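Local coordinates for protein P91 (Metagenome, PDB 4ZI5) that hydrolyses phosphotriesters as a promiscuous activity and belongs to the dienelactone hydrolase family of alpha/beta hydrolases, at residues L205-P217 and G226-A240. Residues are numbered along the deposited sequence; the frame is centred on the assembly and turned at random.
Sequences LYLGNAVHSFTDP and GLAYDATAEARSWTA
Phe214 packs its ring against the first two turns of helix 231-240. Its CB faces the backbone of 228-230, 3.9 Å from Ala228 O. CG lies between the backbone N and the carbonyl carbon (chi1 62°), which turns the ring toward the helix. CD1 then rests 3.5 Å from Ala233 CB. CE1, one step short of the tip, lies 3.5 Å from Ser237 OG, which meets the ring edge in plane; Val211 O also lies at the edge, in plane. The ring of His154 meets that of Phe214 edge-to-face. Ala210 CB and Leu207 CB press on the same Ala233 methyl.

Beyond the ring, backbone bonds tie the two loops together. His212 and Leu227 form a single bridge: His212 N donates to Gly226 O, and Ala228 N donates to His212 O. Asp230 N meets a lone pair of Phe214 O almost straight, at 3.0 Å and 177°. Asp230 also N-caps the helix, its OD2 accepting from Ala233 N. Pro217 CA sits over one face of the Tyr229 ring, 3.7 Å from its centroid, and Tyr229 OH donates to Glu234 OE1.

The loop holds His212, whose ND1 is hydrogen-bonded to OD2 of Asp180 and whose side chain touches Cys131. This is consistent with the Cys-His-Asp triad of dienelactone hydrolases. Strand 202-207 pairs with strand 171-177 and continues the sheet into the second subunit. Segment 231-240 of the helix runs nearly antiparallel to strand segment 205-207, and Ser237 also touches Phe153 of strand 149-153.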
loop_
_atom_site.group_PDB
_atom_site.type_symbol
_atom_site.label_atom_id
_atom_site.label_comp_id
_atom_site.label_asym_id
_atom_site.label_seq_id
_atom_site.Cartn_x
_atom_site.Cartn_y
_atom_site.Cartn_z
ATOM N N LEU A 205 -3.146 -3.594 1.526
ATOM C CA LEU A 205 -3.155 -2.172 1.767
ATOM C C LEU A 205 -4.484 -1.845 2.426
ATOM O O LEU A 205 -5.550 -1.911 1.785
ATOM C CB LEU A 205 -3.031 -1.372 0.453
ATOM C CG LEU A 205 -3.083 0.160 0.519
ATOM C CD1 LEU A 205 -1.918 0.713 1.343
ATOM C CD2 LEU A 205 -3.012 0.679 -0.899
ATOM N N TYR A 206 -4.388 -1.503 3.707
ATOM C CA TYR A 206 -5.494 -0.987 4.493
ATOM C C TYR A 206 -5.629 0.505 4.232
ATOM O O TYR A 206 -4.698 1.290 4.523
ATOM C CB TYR A 206 -5.232 -1.174 5.993
ATOM C CG TYR A 206 -5.457 -2.566 6.490
ATOM C CD1 TYR A 206 -4.486 -3.540 6.293
ATOM C CD2 TYR A 206 -6.595 -2.904 7.234
ATOM C CE1 TYR A 206 -4.659 -4.821 6.778
ATOM C CE2 TYR A 206 -6.780 -4.207 7.715
ATOM C CZ TYR A 206 -5.812 -5.154 7.461
ATOM O OH TYR A 206 -5.902 -6.434 7.933
ATOM N N LEU A 207 -6.811 0.896 3.784
ATOM C CA LEU A 207 -7.114 2.278 3.482
ATOM C C LEU A 207 -8.012 2.868 4.543
ATOM O O LEU A 207 -9.176 2.531 4.658
ATOM C CB LEU A 207 -7.740 2.363 2.115
ATOM C CG LEU A 207 -6.722 1.943 1.038
ATOM C CD1 LEU A 207 -7.448 1.376 -0.159
ATOM C CD2 LEU A 207 -5.745 3.041 0.649
ATOM N N GLY A 208 -7.455 3.753 5.364
ATOM C CA GLY A 208 -8.235 4.349 6.443
ATOM C C GLY A 208 -9.446 5.117 5.953
ATOM O O GLY A 208 -9.441 5.679 4.870
ATOM N N ASN A 209 -10.502 5.117 6.757
ATOM C CA ASN A 209 -11.729 5.909 6.531
ATOM C C ASN A 209 -12.579 5.401 5.373
ATOM O O ASN A 209 -13.557 6.040 5.005
ATOM C CB ASN A 209 -11.412 7.400 6.330
ATOM C CG ASN A 209 -10.570 7.969 7.441
ATOM O OD1 ASN A 209 -9.419 8.389 7.232
ATOM N ND2 ASN A 209 -11.101 7.926 8.640
ATOM N N ALA A 210 -12.235 4.251 4.818
ATOM C CA ALA A 210 -12.927 3.684 3.690
ATOM C C ALA A 210 -13.736 2.450 4.130
ATOM O O ALA A 210 -13.296 1.620 4.923
ATOM C CB ALA A 210 -11.916 3.316 2.595
ATOM N N VAL A 211 -14.905 2.308 3.537
ATOM C CA VAL A 211 -15.792 1.183 3.796
ATOM C C VAL A 211 -15.925 0.391 2.483
ATOM O O VAL A 211 -15.025 0.434 1.634
ATOM C CB VAL A 211 -17.153 1.664 4.382
ATOM C CG1 VAL A 211 -16.929 2.327 5.724
ATOM C CG2 VAL A 211 -17.876 2.602 3.416
ATOM N N HIS A 212 -17.002 -0.382 2.324
ATOM C CA HIS A 212 -17.159 -1.189 1.127
ATOM C C HIS A 212 -17.471 -0.294 -0.071
ATOM O O HIS A 212 -18.022 0.827 0.083
ATOM C CB HIS A 212 -18.268 -2.238 1.328
ATOM C CG HIS A 212 -18.107 -3.467 0.498
ATOM N ND1 HIS A 212 -17.212 -4.465 0.814
ATOM C CD2 HIS A 212 -18.761 -3.890 -0.613
ATOM C CE1 HIS A 212 -17.322 -5.450 -0.060
ATOM N NE2 HIS A 212 -18.244 -5.118 -0.942
ATOM N N SER A 213 -17.166 -0.811 -1.257
ATOM C CA SER A 213 -17.437 -0.117 -2.521
ATOM C C SER A 213 -16.815 1.276 -2.595
ATOM O O SER A 213 -17.339 2.179 -3.264
ATOM C CB SER A 213 -18.955 -0.042 -2.788
ATOM O OG SER A 213 -19.500 -1.342 -2.918
ATOM N N PHE A 214 -15.651 1.439 -1.951
ATOM C CA PHE A 214 -15.009 2.744 -1.896
ATOM C C PHE A 214 -14.595 3.296 -3.278
ATOM O O PHE A 214 -14.341 4.485 -3.394
ATOM C CB PHE A 214 -13.826 2.765 -0.918
ATOM C CG PHE A 214 -12.693 1.828 -1.267
ATOM C CD1 PHE A 214 -11.771 2.147 -2.262
ATOM C CD2 PHE A 214 -12.498 0.648 -0.531
ATOM C CE1 PHE A 214 -10.713 1.288 -2.558
ATOM C CE2 PHE A 214 -11.437 -0.206 -0.802
ATOM C CZ PHE A 214 -10.540 0.108 -1.830
ATOM N N THR A 215 -14.509 2.440 -4.298
ATOM C CA THR A 215 -14.098 2.876 -5.628
ATOM C C THR A 215 -15.230 3.418 -6.479
ATOM O O THR A 215 -14.968 3.940 -7.537
ATOM C CB THR A 215 -13.473 1.733 -6.461
ATOM O OG1 THR A 215 -14.454 0.717 -6.673
ATOM C CG2 THR A 215 -12.258 1.143 -5.795
ATOM N N ASP A 216 -16.473 3.349 -6.023
ATOM C CA ASP A 216 -17.615 3.719 -6.845
ATOM C C ASP A 216 -18.273 5.002 -6.316
ATOM O O ASP A 216 -18.859 4.972 -5.247
ATOM C CB ASP A 216 -18.649 2.597 -6.826
ATOM C CG ASP A 216 -19.778 2.836 -7.803
ATOM O OD1 ASP A 216 -19.777 3.873 -8.509
ATOM O OD2 ASP A 216 -20.672 1.977 -7.880
ATOM N N PRO A 217 -18.227 6.099 -7.090
ATOM C CA PRO A 217 -18.945 7.323 -6.692
ATOM C C PRO A 217 -20.443 7.130 -6.423
ATOM O O PRO A 217 -21.015 7.903 -5.656
ATOM C CB PRO A 217 -18.703 8.283 -7.868
ATOM C CG PRO A 217 -17.405 7.822 -8.449
ATOM C CD PRO A 217 -17.409 6.323 -8.298
ATOM N N GLY A 226 -23.099 0.147 4.758
ATOM C CA GLY A 226 -21.676 -0.249 4.689
ATOM C C GLY A 226 -20.975 0.091 3.379
ATOM O O GLY A 226 -19.773 -0.167 3.250
ATOM N N LEU A 227 -21.710 0.674 2.423
ATOM C CA LEU A 227 -21.175 1.068 1.129
ATOM C C LEU A 227 -21.114 2.585 0.991
ATOM O O LEU A 227 -22.121 3.270 1.162
ATOM C CB LEU A 227 -22.004 0.491 -0.014
ATOM C CG LEU A 227 -21.729 -0.958 -0.387
ATOM C CD1 LEU A 227 -22.076 -1.896 0.748
ATOM C CD2 LEU A 227 -22.530 -1.300 -1.649
ATOM N N ALA A 228 -19.930 3.112 0.703
ATOM C CA ALA A 228 -19.746 4.526 0.489
ATOM C C ALA A 228 -18.472 4.732 -0.340
ATOM O O ALA A 228 -17.529 3.936 -0.238
ATOM C CB ALA A 228 -19.675 5.284 1.811
ATOM N N TYR A 229 -18.465 5.822 -1.116
ATOM C CA TYR A 229 -17.348 6.230 -1.935
ATOM C C TYR A 229 -16.298 6.907 -1.120
ATOM O O TYR A 229 -16.632 7.688 -0.207
ATOM C CB TYR A 229 -17.835 7.224 -2.989
ATOM C CG TYR A 229 -16.785 7.696 -3.971
ATOM C CD1 TYR A 229 -15.996 6.789 -4.673
ATOM C CD2 TYR A 229 -16.556 9.062 -4.185
ATOM C CE1 TYR A 229 -15.036 7.227 -5.582
ATOM C CE2 TYR A 229 -15.601 9.497 -5.098
ATOM C CZ TYR A 229 -14.834 8.587 -5.787
ATOM O OH TYR A 229 -13.875 9.040 -6.684
ATOM N N ASP A 230 -15.033 6.662 -1.449
ATOM C CA ASP A 230 -13.951 7.471 -0.895
ATOM C C ASP A 230 -12.912 7.676 -1.976
ATOM O O ASP A 230 -12.193 6.733 -2.337
ATOM C CB ASP A 230 -13.303 6.861 0.362
ATOM C CG ASP A 230 -12.334 7.816 0.990
ATOM O OD1 ASP A 230 -12.781 8.891 1.438
ATOM O OD2 ASP A 230 -11.123 7.575 0.959
ATOM N N ALA A 231 -12.867 8.896 -2.506
ATOM C CA ALA A 231 -12.003 9.246 -3.636
ATOM C C ALA A 231 -10.534 9.057 -3.302
ATOM O O ALA A 231 -9.739 8.654 -4.174
ATOM C CB ALA A 231 -12.264 10.668 -4.052
ATOM N N THR A 232 -10.167 9.329 -2.058
ATOM C CA THR A 232 -8.769 9.121 -1.644
ATOM C C THR A 232 -8.375 7.674 -1.732
ATOM O O THR A 232 -7.299 7.345 -2.325
ATOM C CB THR A 232 -8.473 9.681 -0.247
ATOM O OG1 THR A 232 -8.769 11.087 -0.257
ATOM C CG2 THR A 232 -7.025 9.495 0.124
ATOM N N ALA A 233 -9.215 6.801 -1.176
ATOM C CA ALA A 233 -8.980 5.369 -1.294
ATOM C C ALA A 233 -9.012 4.869 -2.755
ATOM O O ALA A 233 -8.219 3.998 -3.123
ATOM C CB ALA A 233 -9.965 4.590 -0.444
ATOM N N GLU A 234 -9.946 5.405 -3.562
ATOM C CA GLU A 234 -10.041 5.023 -4.986
ATOM C C GLU A 234 -8.704 5.316 -5.679
ATOM O O GLU A 234 -8.105 4.446 -6.321
ATOM C CB GLU A 234 -11.179 5.758 -5.722
ATOM C CG GLU A 234 -11.359 5.179 -7.131
ATOM C CD GLU A 234 -12.143 5.993 -8.122
ATOM O OE1 GLU A 234 -12.507 7.173 -7.879
ATOM O OE2 GLU A 234 -12.342 5.434 -9.229
ATOM N N ALA A 235 -8.246 6.554 -5.537
ATOM C CA ALA A 235 -6.982 6.991 -6.152
ATOM C C ALA A 235 -5.782 6.185 -5.688
ATOM O O ALA A 235 -4.984 5.701 -6.505
ATOM C CB ALA A 235 -6.723 8.443 -5.850
ATOM N N ARG A 236 -5.624 6.068 -4.381
ATOM C CA ARG A 236 -4.459 5.365 -3.844
ATOM C C ARG A 236 -4.445 3.877 -4.233
ATOM O O ARG A 236 -3.388 3.331 -4.496
ATOM C CB ARG A 236 -4.392 5.493 -2.318
ATOM C CG ARG A 236 -3.984 6.872 -1.869
ATOM C CD ARG A 236 -4.135 7.044 -0.388
ATOM N NE ARG A 236 -3.831 8.419 0.010
ATOM C CZ ARG A 236 -3.990 8.922 1.238
ATOM N NH1 ARG A 236 -4.485 8.195 2.221
ATOM N NH2 ARG A 236 -3.705 10.201 1.457
ATOM N N SER A 237 -5.606 3.222 -4.219
ATOM C CA SER A 237 -5.660 1.809 -4.579
ATOM C C SER A 237 -5.355 1.615 -6.064
ATOM O O SER A 237 -4.628 0.690 -6.451
ATOM C CB SER A 237 -7.012 1.211 -4.170
ATOM O OG SER A 237 -8.082 1.828 -4.851
ATOM N N TRP A 238 -5.882 2.504 -6.908
ATOM C CA TRP A 238 -5.603 2.459 -8.340
ATOM C C TRP A 238 -4.109 2.662 -8.607
ATOM O O TRP A 238 -3.507 1.953 -9.416
ATOM C CB TRP A 238 -6.465 3.489 -9.083
ATOM C CG TRP A 238 -6.436 3.334 -10.556
ATOM C CD1 TRP A 238 -5.737 4.082 -11.451
ATOM C CD2 TRP A 238 -7.144 2.350 -11.314
ATOM N NE1 TRP A 238 -5.994 3.646 -12.741
ATOM C CE2 TRP A 238 -6.844 2.572 -12.681
ATOM C CE3 TRP A 238 -8.004 1.302 -10.973
ATOM C CZ2 TRP A 238 -7.390 1.782 -13.701
ATOM C CZ3 TRP A 238 -8.552 0.539 -11.991
ATOM C CH2 TRP A 238 -8.231 0.779 -13.338
ATOM N N THR A 239 -3.501 3.607 -7.903
ATOM C CA THR A 239 -2.071 3.869 -8.084
ATOM C C THR A 239 -1.276 2.631 -7.658
ATOM O O THR A 239 -0.343 2.236 -8.359
ATOM C CB THR A 239 -1.624 5.103 -7.304
ATOM O OG1 THR A 239 -2.318 6.267 -7.788
ATOM C CG2 THR A 239 -0.110 5.329 -7.436
ATOM N N ALA A 240 -1.663 2.003 -6.539
ATOM C CA ALA A 240 -0.937 0.792 -6.085
ATOM C C ALA A 240 -1.028 -0.311 -7.158
ATOM O O ALA A 240 -0.026 -0.993 -7.442
ATOM C CB ALA A 240 -1.445 0.296 -4.762
HETATM O O HOH W 1 -8.874 6.797 2.429
HETATM O O HOH W 2 -15.596 4.394 1.657
#